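PDB 4MC3: (2Z,6E)-hedycaryol synthase from Kitasatospora setae, which catalyses the magnesium-dependent 1,11-cyclisation of (2E,6E)-farnesyl diphosphate to (2Z,6E)-hedycaryol, releasing diphosphate. Local coordinates for residues 59-70 / 184-192; 101-109 / 117-127. One frame throughout, in Å; residues are numbered along the deposited sequence.

Contact 1 of 2, residues 59-70 / 184-192; sequences VWPRADLDTLTI and LWDLDELRL
The turn of Trp-60 to Ala-63, linking helices 52-59 and 65-84, runs beside the C-terminal end of helix 181-188, with Ala-63 CA and Arg-191 CA 5.3 Å apart. Trp-60 puts its indole edge against the backbone of Leu-184: NE1 donates to Leu-184 O (2.9 Å); the acceptor lies near the ring plane, while NE1 stands above the carbonyl plane. CH2 packs on Leu-184 CD2 (3.6 Å), and CZ2 meets Leu-187 CD1. Val-59 CG1 sits over one ring face and also touches Leu-184 CB.

Arg-191 folds back at chi2 (91°) and grips Asp-188 side-on, NE to OD1 (2.8 Å) and NH2 to OD2 (2.9 Å). Arg-62 CB lies over one guanidinium face, offset toward the rim, and Leu-192 CD2 over the other, sandwiching the group while its Asp-188 bonds fix its rotation. A water joins Arg-62 N to Asp-188 OD1, while Asp-64, N-cap of helix 65-84, sets OD1 3.4 Å from Arg-191 CB.

Asp-294 pairs with both Arg-62 and Arg-191, and Glu-16 with Arg-62, probably offsetting the arginines' like charges. The joint thus combines an apolar part, where an indole N-H binds Leu-184 O, with a charge-paired part.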
loop_
_atom_site.group_PDB
_atom_site.type_symbol
_atom_site.label_atom_id
_atom_site.label_comp_id
_atom_site.label_asym_id
_atom_site.label_seq_id
_atom_site.Cartn_x
_atom_site.Cartn_y
_atom_site.Cartn_z
ATOM N N VAL A 59 -3.736 7.419 -4.728
ATOM C CA VAL A 59 -2.412 7.058 -4.214
ATOM C C VAL A 59 -1.299 8.003 -4.663
ATOM O O VAL A 59 -0.412 8.367 -3.899
ATOM C CB VAL A 59 -2.026 5.579 -4.585
ATOM C CG1 VAL A 59 -0.613 5.297 -4.101
ATOM C CG2 VAL A 59 -3.024 4.593 -3.993
ATOM N N TRP A 60 -1.342 8.368 -5.962
ATOM C CA TRP A 60 -0.350 9.180 -6.613
ATOM C C TRP A 60 -0.955 10.434 -7.204
ATOM O O TRP A 60 -0.833 10.665 -8.410
ATOM C CB TRP A 60 0.413 8.399 -7.712
ATOM C CG TRP A 60 1.035 7.134 -7.227
ATOM C CD1 TRP A 60 2.153 6.997 -6.448
ATOM C CD2 TRP A 60 0.598 5.813 -7.527
ATOM N NE1 TRP A 60 2.401 5.660 -6.209
ATOM C CE2 TRP A 60 1.453 4.917 -6.856
ATOM C CE3 TRP A 60 -0.474 5.288 -8.272
ATOM C CZ2 TRP A 60 1.300 3.553 -6.971
ATOM C CZ3 TRP A 60 -0.645 3.939 -8.347
ATOM C CH2 TRP A 60 0.236 3.069 -7.682
ATOM N N PRO A 61 -1.569 11.293 -6.355
ATOM C CA PRO A 61 -2.230 12.494 -6.911
ATOM C C PRO A 61 -1.351 13.466 -7.634
ATOM O O PRO A 61 -1.844 14.209 -8.481
ATOM C CB PRO A 61 -2.885 13.142 -5.675
ATOM C CG PRO A 61 -2.017 12.646 -4.516
ATOM C CD PRO A 61 -1.730 11.198 -4.909
ATOM N N ARG A 62 -0.046 13.474 -7.320
ATOM C CA ARG A 62 0.902 14.405 -7.888
ATOM C C ARG A 62 1.710 13.840 -9.063
ATOM O O ARG A 62 2.602 14.515 -9.589
ATOM C CB ARG A 62 1.863 14.890 -6.799
ATOM C CG ARG A 62 1.038 15.605 -5.706
ATOM C CD ARG A 62 1.922 16.009 -4.536
ATOM N NE ARG A 62 1.127 16.677 -3.497
ATOM C CZ ARG A 62 1.634 17.470 -2.540
ATOM N NH1 ARG A 62 2.934 17.675 -2.497
ATOM N NH2 ARG A 62 0.843 18.078 -1.661
ATOM N N ALA A 63 1.473 12.579 -9.398
ATOM C CA ALA A 63 2.263 11.980 -10.442
ATOM C C ALA A 63 1.974 12.531 -11.830
ATOM O O ALA A 63 0.843 12.907 -12.140
ATOM C CB ALA A 63 1.964 10.500 -10.449
ATOM N N ASP A 64 2.981 12.512 -12.678
ATOM C CA ASP A 64 2.795 12.679 -14.101
ATOM C C ASP A 64 2.046 11.468 -14.696
ATOM O O ASP A 64 1.893 10.427 -14.053
ATOM C CB ASP A 64 4.189 12.814 -14.716
ATOM C CG ASP A 64 5.030 11.576 -14.483
ATOM O OD1 ASP A 64 5.578 11.387 -13.374
ATOM O OD2 ASP A 64 5.131 10.783 -15.426
ATOM N N LEU A 65 1.555 11.590 -15.918
ATOM C CA LEU A 65 0.795 10.564 -16.573
ATOM C C LEU A 65 1.548 9.222 -16.648
ATOM O O LEU A 65 0.941 8.170 -16.381
ATOM C CB LEU A 65 0.455 11.001 -17.997
ATOM C CG LEU A 65 -0.261 9.977 -18.848
ATOM C CD1 LEU A 65 -1.585 9.479 -18.309
ATOM C CD2 LEU A 65 -0.448 10.575 -20.261
ATOM N N ASP A 66 2.838 9.261 -17.016
ATOM C CA ASP A 66 3.699 8.028 -17.197
ATOM C C ASP A 66 3.786 7.278 -15.864
ATOM O O ASP A 66 3.491 6.079 -15.799
ATOM C CB ASP A 66 5.096 8.301 -17.758
ATOM C CG ASP A 66 5.069 8.770 -19.220
ATOM O OD1 ASP A 66 4.071 8.515 -19.952
ATOM O OD2 ASP A 66 6.076 9.369 -19.640
ATOM N N THR A 67 4.061 8.006 -14.784
ATOM C CA THR A 67 4.138 7.371 -13.449
ATOM C C THR A 67 2.786 6.850 -13.029
ATOM O O THR A 67 2.669 5.726 -12.496
ATOM C CB THR A 67 4.710 8.343 -12.390
ATOM O OG1 THR A 67 6.032 8.724 -12.798
ATOM C CG2 THR A 67 4.786 7.717 -11.023
ATOM N N LEU A 68 1.733 7.655 -13.170
ATOM C CA LEU A 68 0.424 7.150 -12.813
ATOM C C LEU A 68 0.079 5.846 -13.557
ATOM O O LEU A 68 -0.505 4.918 -12.977
ATOM C CB LEU A 68 -0.655 8.212 -13.030
ATOM C CG LEU A 68 -2.075 7.795 -12.666
ATOM C CD1 LEU A 68 -2.232 7.384 -11.226
ATOM C CD2 LEU A 68 -3.079 8.900 -13.016
ATOM N N THR A 69 0.391 5.817 -14.856
ATOM C CA THR A 69 0.049 4.677 -15.669
ATOM C C THR A 69 0.805 3.391 -15.173
ATOM O O THR A 69 0.147 2.362 -15.009
ATOM C CB THR A 69 0.412 4.956 -17.124
ATOM O OG1 THR A 69 -0.396 6.059 -17.613
ATOM C CG2 THR A 69 0.167 3.747 -17.945
ATOM N N ILE A 70 2.089 3.497 -14.875
ATOM C CA ILE A 70 2.801 2.359 -14.344
ATOM C C ILE A 70 2.183 1.931 -13.004
ATOM O O ILE A 70 2.000 0.755 -12.737
ATOM C CB ILE A 70 4.325 2.573 -14.335
ATOM C CG1 ILE A 70 4.784 3.428 -13.290
ATOM C CG2 ILE A 70 4.865 3.078 -15.622
ATOM C CD1 ILE A 70 6.226 3.832 -13.428
ATOM N N LEU A 184 3.438 0.790 -2.737
ATOM C CA LEU A 184 2.776 1.844 -3.478
ATOM C C LEU A 184 3.523 3.135 -3.421
ATOM O O LEU A 184 3.750 3.860 -4.403
ATOM C CB LEU A 184 1.296 2.017 -3.032
ATOM C CG LEU A 184 0.430 0.837 -3.397
ATOM C CD1 LEU A 184 -0.871 0.848 -2.590
ATOM C CD2 LEU A 184 0.030 0.893 -4.876
ATOM N N TRP A 185 3.910 3.533 -2.216
ATOM C CA TRP A 185 4.669 4.772 -1.974
ATOM C C TRP A 185 6.064 4.682 -2.599
ATOM O O TRP A 185 6.530 5.694 -3.129
ATOM C CB TRP A 185 4.778 5.143 -0.527
ATOM C CG TRP A 185 3.410 5.619 0.036
ATOM C CD1 TRP A 185 2.440 6.293 -0.620
ATOM C CD2 TRP A 185 2.904 5.387 1.374
ATOM N NE1 TRP A 185 1.372 6.543 0.231
ATOM C CE2 TRP A 185 1.623 5.954 1.447
ATOM C CE3 TRP A 185 3.410 4.723 2.480
ATOM C CZ2 TRP A 185 0.836 5.905 2.634
ATOM C CZ3 TRP A 185 2.652 4.702 3.676
ATOM C CH2 TRP A 185 1.385 5.276 3.718
ATOM N N ASP A 186 6.705 3.504 -2.599
ATOM C CA ASP A 186 7.932 3.379 -3.361
ATOM C C ASP A 186 7.758 3.871 -4.810
ATOM O O ASP A 186 8.644 4.509 -5.396
ATOM C CB ASP A 186 8.440 1.930 -3.384
ATOM C CG ASP A 186 8.926 1.422 -2.031
ATOM O OD1 ASP A 186 9.362 2.200 -1.178
ATOM O OD2 ASP A 186 8.831 0.169 -1.863
ATOM N N LEU A 187 6.642 3.526 -5.458
ATOM C CA LEU A 187 6.390 3.946 -6.814
ATOM C C LEU A 187 6.228 5.447 -6.969
ATOM O O LEU A 187 6.463 5.980 -8.084
ATOM C CB LEU A 187 5.195 3.181 -7.412
ATOM C CG LEU A 187 5.351 1.669 -7.683
ATOM C CD1 LEU A 187 4.064 0.936 -7.901
ATOM C CD2 LEU A 187 6.305 1.451 -8.894
ATOM N N ASP A 188 5.851 6.153 -5.905
ATOM C CA ASP A 188 5.757 7.602 -5.956
ATOM C C ASP A 188 7.125 8.248 -6.257
ATOM O O ASP A 188 7.185 9.355 -6.799
ATOM C CB ASP A 188 5.205 8.167 -4.663
ATOM C CG ASP A 188 4.777 9.649 -4.768
ATOM O OD1 ASP A 188 4.138 10.002 -5.774
ATOM O OD2 ASP A 188 5.139 10.440 -3.844
ATOM N N GLU A 189 8.229 7.547 -5.975
ATOM C CA GLU A 189 9.542 8.122 -6.227
ATOM C C GLU A 189 9.762 8.338 -7.742
ATOM O O GLU A 189 10.564 9.182 -8.115
ATOM C CB GLU A 189 10.641 7.280 -5.645
ATOM C CG GLU A 189 10.604 7.156 -4.155
ATOM C CD GLU A 189 11.883 6.564 -3.562
ATOM O OE1 GLU A 189 12.997 6.996 -3.979
ATOM O OE2 GLU A 189 11.783 5.670 -2.677
ATOM N N LEU A 190 9.058 7.600 -8.593
ATOM C CA LEU A 190 9.223 7.719 -10.023
ATOM C C LEU A 190 8.824 9.123 -10.515
ATOM O O LEU A 190 9.322 9.559 -11.563
ATOM C CB LEU A 190 8.435 6.664 -10.743
ATOM C CG LEU A 190 9.109 5.300 -10.899
ATOM C CD1 LEU A 190 9.492 4.601 -9.653
ATOM C CD2 LEU A 190 8.256 4.326 -11.665
ATOM N N ARG A 191 7.955 9.828 -9.783
ATOM C CA ARG A 191 7.515 11.155 -10.226
ATOM C C ARG A 191 8.282 12.307 -9.601
ATOM O O ARG A 191 8.090 13.475 -9.992
ATOM C CB ARG A 191 6.019 11.355 -10.042
ATOM C CG ARG A 191 5.480 11.347 -8.642
ATOM C CD ARG A 191 5.418 12.697 -7.974
ATOM N NE ARG A 191 5.104 12.541 -6.569
ATOM C CZ ARG A 191 5.087 13.514 -5.680
ATOM N NH1 ARG A 191 5.339 14.773 -6.065
ATOM N NH2 ARG A 191 4.881 13.244 -4.412
ATOM N N LEU A 192 9.158 12.016 -8.654
ATOM C CA LEU A 192 9.953 13.031 -7.986
ATOM C C LEU A 192 11.099 13.456 -8.976
ATOM O O LEU A 192 11.411 12.737 -9.893
ATOM C CB LEU A 192 10.552 12.461 -6.704
ATOM C CG LEU A 192 9.554 11.982 -5.630
ATOM C CD1 LEU A 192 10.301 11.357 -4.472
ATOM C CD2 LEU A 192 8.660 13.105 -5.159
HETATM O O HOH W 1 1.715 11.532 -5.952
HETATM O O HOH W 2 5.376 16.107 -8.671
HETATM O O HOH W 3 7.025 13.842 -12.657
#

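Contact 2 of 2, residues 101-109 / 117-127; sequences IDELRGTLH and SPTARALGALW
Leu-104 meets Ala-120, and Thr-107 meets Gly-124, where helices 95-107 and 118-131 run nearly parallel, their segment axes 8.9 Å apart and crossing at -24°. Most of the contact is apolar. Leu-104 CD2 rests on Ala-120 CA (3.8 Å) and also touches Leu-123 CD2, the two leucines crossing at about a right angle. One turn on, Leu-108 CD2 packs against Trp-127 CG at 3.9 Å. Leu-123 reaches between the two leucines because its CG stands anti to the backbone N (chi1 175°), and it also leans on Trp-74 and Leu-77 of helix 65-84.

The side-chain hydrogen bonds stay within each segment. Thr-107 OG1 donates to a lone pair of Leu-104 O at 2.8 Å, in the carbonyl plane, while lying 3.3 Å from Leu-123 CD2; its CG2 faces Ala-120 O. A valine in its place would probably leave that lone pair without its hydroxyl mate. Ser-117 OG accepts from Ala-120 N, an ST motif at the start of helix 118-131.

A water bridges Thr-107 O (2.8 Å) and Gly-124 O. With no direct hydrogen bond between the segments, their cohesion rests on packing of leucines against Ala-120, Thr-107 and Trp-127, backed by this shared water between two backbone carbonyls.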
loop_
_atom_site.group_PDB
_atom_site.type_symbol
_atom_site.label_atom_id
_atom_site.label_comp_id
_atom_site.label_asym_id
_atom_site.label_seq_id
_atom_site.Cartn_x
_atom_site.Cartn_y
_atom_site.Cartn_z
ATOM N N ILE A 101 2.275 -18.126 -4.090
ATOM C CA ILE A 101 3.049 -16.954 -3.618
ATOM C C ILE A 101 4.519 -17.139 -3.974
ATOM O O ILE A 101 5.201 -16.204 -4.462
ATOM C CB ILE A 101 2.820 -16.650 -2.114
ATOM C CG1 ILE A 101 1.388 -16.141 -1.801
ATOM C CG2 ILE A 101 3.811 -15.628 -1.569
ATOM C CD1 ILE A 101 0.946 -14.910 -2.586
ATOM N N ASP A 102 5.040 -18.351 -3.813
ATOM C CA ASP A 102 6.443 -18.572 -4.059
ATOM C C ASP A 102 6.760 -18.417 -5.550
ATOM O O ASP A 102 7.833 -17.913 -5.900
ATOM C CB ASP A 102 6.881 -19.942 -3.562
ATOM C CG ASP A 102 7.023 -20.003 -2.010
ATOM O OD1 ASP A 102 6.940 -18.945 -1.301
ATOM O OD2 ASP A 102 7.247 -21.116 -1.487
ATOM N N GLU A 103 5.829 -18.805 -6.410
ATOM C CA GLU A 103 5.999 -18.662 -7.853
ATOM C C GLU A 103 6.037 -17.164 -8.217
ATOM O O GLU A 103 6.878 -16.743 -8.985
ATOM C CB GLU A 103 4.842 -19.302 -8.602
ATOM C CG GLU A 103 5.021 -19.145 -10.111
ATOM C CD GLU A 103 3.914 -19.765 -10.906
ATOM O OE1 GLU A 103 2.736 -19.422 -10.669
ATOM O OE2 GLU A 103 4.236 -20.594 -11.774
ATOM N N LEU A 104 5.170 -16.370 -7.604
ATOM C CA LEU A 104 5.172 -14.919 -7.856
ATOM C C LEU A 104 6.480 -14.273 -7.361
ATOM O O LEU A 104 7.122 -13.467 -8.057
ATOM C CB LEU A 104 3.947 -14.290 -7.220
ATOM C CG LEU A 104 2.610 -14.635 -7.884
ATOM C CD1 LEU A 104 1.437 -14.235 -7.012
ATOM C CD2 LEU A 104 2.448 -14.016 -9.268
ATOM N N ARG A 105 6.879 -14.605 -6.144
ATOM C CA ARG A 105 8.074 -14.064 -5.538
ATOM C C ARG A 105 9.301 -14.362 -6.381
ATOM O O ARG A 105 10.211 -13.505 -6.548
ATOM C CB ARG A 105 8.269 -14.637 -4.133
ATOM C CG ARG A 105 7.385 -14.008 -3.087
ATOM C CD ARG A 105 7.611 -14.680 -1.742
ATOM N NE ARG A 105 8.916 -14.268 -1.273
ATOM C CZ ARG A 105 9.285 -14.135 -0.022
ATOM N NH1 ARG A 105 8.463 -14.422 0.978
ATOM N NH2 ARG A 105 10.515 -13.707 0.215
ATOM N N GLY A 106 9.332 -15.576 -6.902
ATOM C CA GLY A 106 10.388 -16.049 -7.763
ATOM C C GLY A 106 10.568 -15.171 -8.980
ATOM O O GLY A 106 11.728 -14.918 -9.392
ATOM N N THR A 107 9.446 -14.701 -9.546
ATOM C CA THR A 107 9.501 -13.877 -10.764
ATOM C C THR A 107 10.311 -12.612 -10.547
ATOM O O THR A 107 10.909 -12.073 -11.499
ATOM C CB THR A 107 8.127 -13.557 -11.430
ATOM O OG1 THR A 107 7.422 -12.554 -10.681
ATOM C CG2 THR A 107 7.264 -14.786 -11.597
ATOM N N LEU A 108 10.368 -12.143 -9.319
ATOM C CA LEU A 108 11.065 -10.880 -8.981
ATOM C C LEU A 108 12.570 -11.050 -8.972
ATOM O O LEU A 108 13.308 -10.069 -8.873
ATOM C CB LEU A 108 10.606 -10.319 -7.661
ATOM C CG LEU A 108 9.091 -10.190 -7.620
ATOM C CD1 LEU A 108 8.762 -9.767 -6.213
ATOM C CD2 LEU A 108 8.692 -9.160 -8.702
ATOM N N HIS A 109 13.001 -12.295 -9.105
ATOM C CA HIS A 109 14.402 -12.652 -9.134
ATOM C C HIS A 109 14.795 -13.345 -10.418
ATOM O O HIS A 109 15.869 -13.889 -10.507
ATOM C CB HIS A 109 14.675 -13.495 -7.890
ATOM C CG HIS A 109 14.391 -12.749 -6.633
ATOM N ND1 HIS A 109 15.219 -11.753 -6.159
ATOM C CD2 HIS A 109 13.311 -12.760 -5.811
ATOM C CE1 HIS A 109 14.694 -11.224 -5.068
ATOM N NE2 HIS A 109 13.532 -11.817 -4.834
ATOM N N SER A 117 1.183 -19.520 -15.859
ATOM C CA SER A 117 0.319 -18.560 -15.192
ATOM C C SER A 117 0.404 -17.188 -15.910
ATOM O O SER A 117 1.460 -16.566 -15.906
ATOM C CB SER A 117 0.720 -18.434 -13.700
ATOM O OG SER A 117 0.012 -17.399 -12.986
ATOM N N PRO A 118 -0.706 -16.722 -16.548
ATOM C CA PRO A 118 -0.664 -15.394 -17.157
ATOM C C PRO A 118 -0.394 -14.289 -16.117
ATOM O O PRO A 118 0.172 -13.274 -16.415
ATOM C CB PRO A 118 -2.058 -15.233 -17.795
ATOM C CG PRO A 118 -2.887 -16.390 -17.315
ATOM C CD PRO A 118 -1.911 -17.476 -16.968
ATOM N N THR A 119 -0.784 -14.513 -14.877
ATOM C CA THR A 119 -0.542 -13.542 -13.848
ATOM C C THR A 119 0.955 -13.495 -13.461
ATOM O O THR A 119 1.568 -12.404 -13.335
ATOM C CB THR A 119 -1.408 -13.856 -12.657
ATOM O OG1 THR A 119 -2.793 -13.843 -13.086
ATOM C CG2 THR A 119 -1.213 -12.823 -11.641
ATOM N N ALA A 120 1.580 -14.630 -13.272
ATOM C CA ALA A 120 3.013 -14.647 -12.962
ATOM C C ALA A 120 3.874 -14.105 -14.083
ATOM O O ALA A 120 4.857 -13.389 -13.846
ATOM C CB ALA A 120 3.457 -16.033 -12.552
ATOM N N ARG A 121 3.529 -14.474 -15.311
ATOM C CA ARG A 121 4.254 -13.959 -16.465
ATOM C C ARG A 121 4.093 -12.435 -16.549
ATOM O O ARG A 121 5.069 -11.731 -16.885
ATOM C CB ARG A 121 3.812 -14.706 -17.717
ATOM C CG ARG A 121 4.247 -16.176 -17.739
ATOM C CD ARG A 121 4.167 -16.796 -19.137
ATOM N NE ARG A 121 5.209 -17.813 -19.347
ATOM C CZ ARG A 121 5.579 -18.306 -20.534
ATOM N NH1 ARG A 121 5.001 -17.897 -21.668
ATOM N NH2 ARG A 121 6.543 -19.223 -20.590
ATOM N N ALA A 122 2.893 -11.930 -16.302
ATOM C CA ALA A 122 2.662 -10.489 -16.275
ATOM C C ALA A 122 3.493 -9.815 -15.197
ATOM O O ALA A 122 4.064 -8.730 -15.450
ATOM C CB ALA A 122 1.224 -10.144 -16.105
ATOM N N LEU A 123 3.602 -10.432 -14.024
ATOM C CA LEU A 123 4.413 -9.842 -12.953
ATOM C C LEU A 123 5.869 -9.764 -13.366
ATOM O O LEU A 123 6.545 -8.728 -13.157
ATOM C CB LEU A 123 4.269 -10.634 -11.632
ATOM C CG LEU A 123 5.148 -10.187 -10.479
ATOM C CD1 LEU A 123 4.881 -8.748 -10.098
ATOM C CD2 LEU A 123 4.908 -11.070 -9.249
ATOM N N GLY A 124 6.407 -10.822 -13.945
ATOM C CA GLY A 124 7.802 -10.789 -14.297
ATOM C C GLY A 124 8.077 -9.734 -15.357
ATOM O O GLY A 124 9.090 -9.078 -15.290
ATOM N N ALA A 125 7.160 -9.545 -16.323
ATOM C CA ALA A 125 7.382 -8.589 -17.405
ATOM C C ALA A 125 7.262 -7.144 -16.837
ATOM O O ALA A 125 7.992 -6.222 -17.193
ATOM C CB ALA A 125 6.443 -8.850 -18.606
ATOM N N LEU A 126 6.258 -6.956 -15.982
ATOM C CA LEU A 126 5.985 -5.647 -15.392
ATOM C C LEU A 126 7.190 -5.256 -14.521
ATOM O O LEU A 126 7.641 -4.111 -14.521
ATOM C CB LEU A 126 4.701 -5.627 -14.591
ATOM C CG LEU A 126 4.333 -4.264 -13.988
ATOM C CD1 LEU A 126 4.170 -3.186 -15.061
ATOM C CD2 LEU A 126 3.050 -4.373 -13.181
ATOM N N TRP A 127 7.725 -6.198 -13.765
ATOM C CA TRP A 127 8.940 -5.920 -12.986
ATOM C C TRP A 127 10.126 -5.575 -13.863
ATOM O O TRP A 127 10.845 -4.632 -13.555
ATOM C CB TRP A 127 9.247 -7.048 -11.977
ATOM C CG TRP A 127 10.516 -6.801 -11.209
ATOM C CD1 TRP A 127 11.635 -7.582 -11.224
ATOM C CD2 TRP A 127 10.829 -5.655 -10.407
ATOM N NE1 TRP A 127 12.600 -6.986 -10.437
ATOM C CE2 TRP A 127 12.142 -5.793 -9.975
ATOM C CE3 TRP A 127 10.137 -4.510 -10.060
ATOM C CZ2 TRP A 127 12.750 -4.835 -9.162
ATOM C CZ3 TRP A 127 10.735 -3.562 -9.257
ATOM C CH2 TRP A 127 12.045 -3.722 -8.852
HETATM O O HOH W 4 11.181 -10.167 -13.491
HETATM O O HOH W 5 15.237 -8.752 -9.595
#

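In the fold
Contact 2 is nested in the chain loop that contact 1 closes; their centres lie 22 Å apart and their nearest atoms about 5 Å, without touching. Phe-142 of helix 136-160 spans the interval, packing on Leu-187 of contact 1 and lying almost parallel to the ring of Trp-127 of contact 2. Helix 65-84 starts within contact 1, leans on contact 2, and carries Asp-82, a probable magnesium ligand. Contact 1 is nearer the pocket of this class I terpene cyclase: the Leu-184 side chain is about 4 Å from bound nerolidol, against about 12 Å for Leu-104. Both leucine side chains lie near that of cation-stabilising Phe-149, at about 7 and 8 Å respectively.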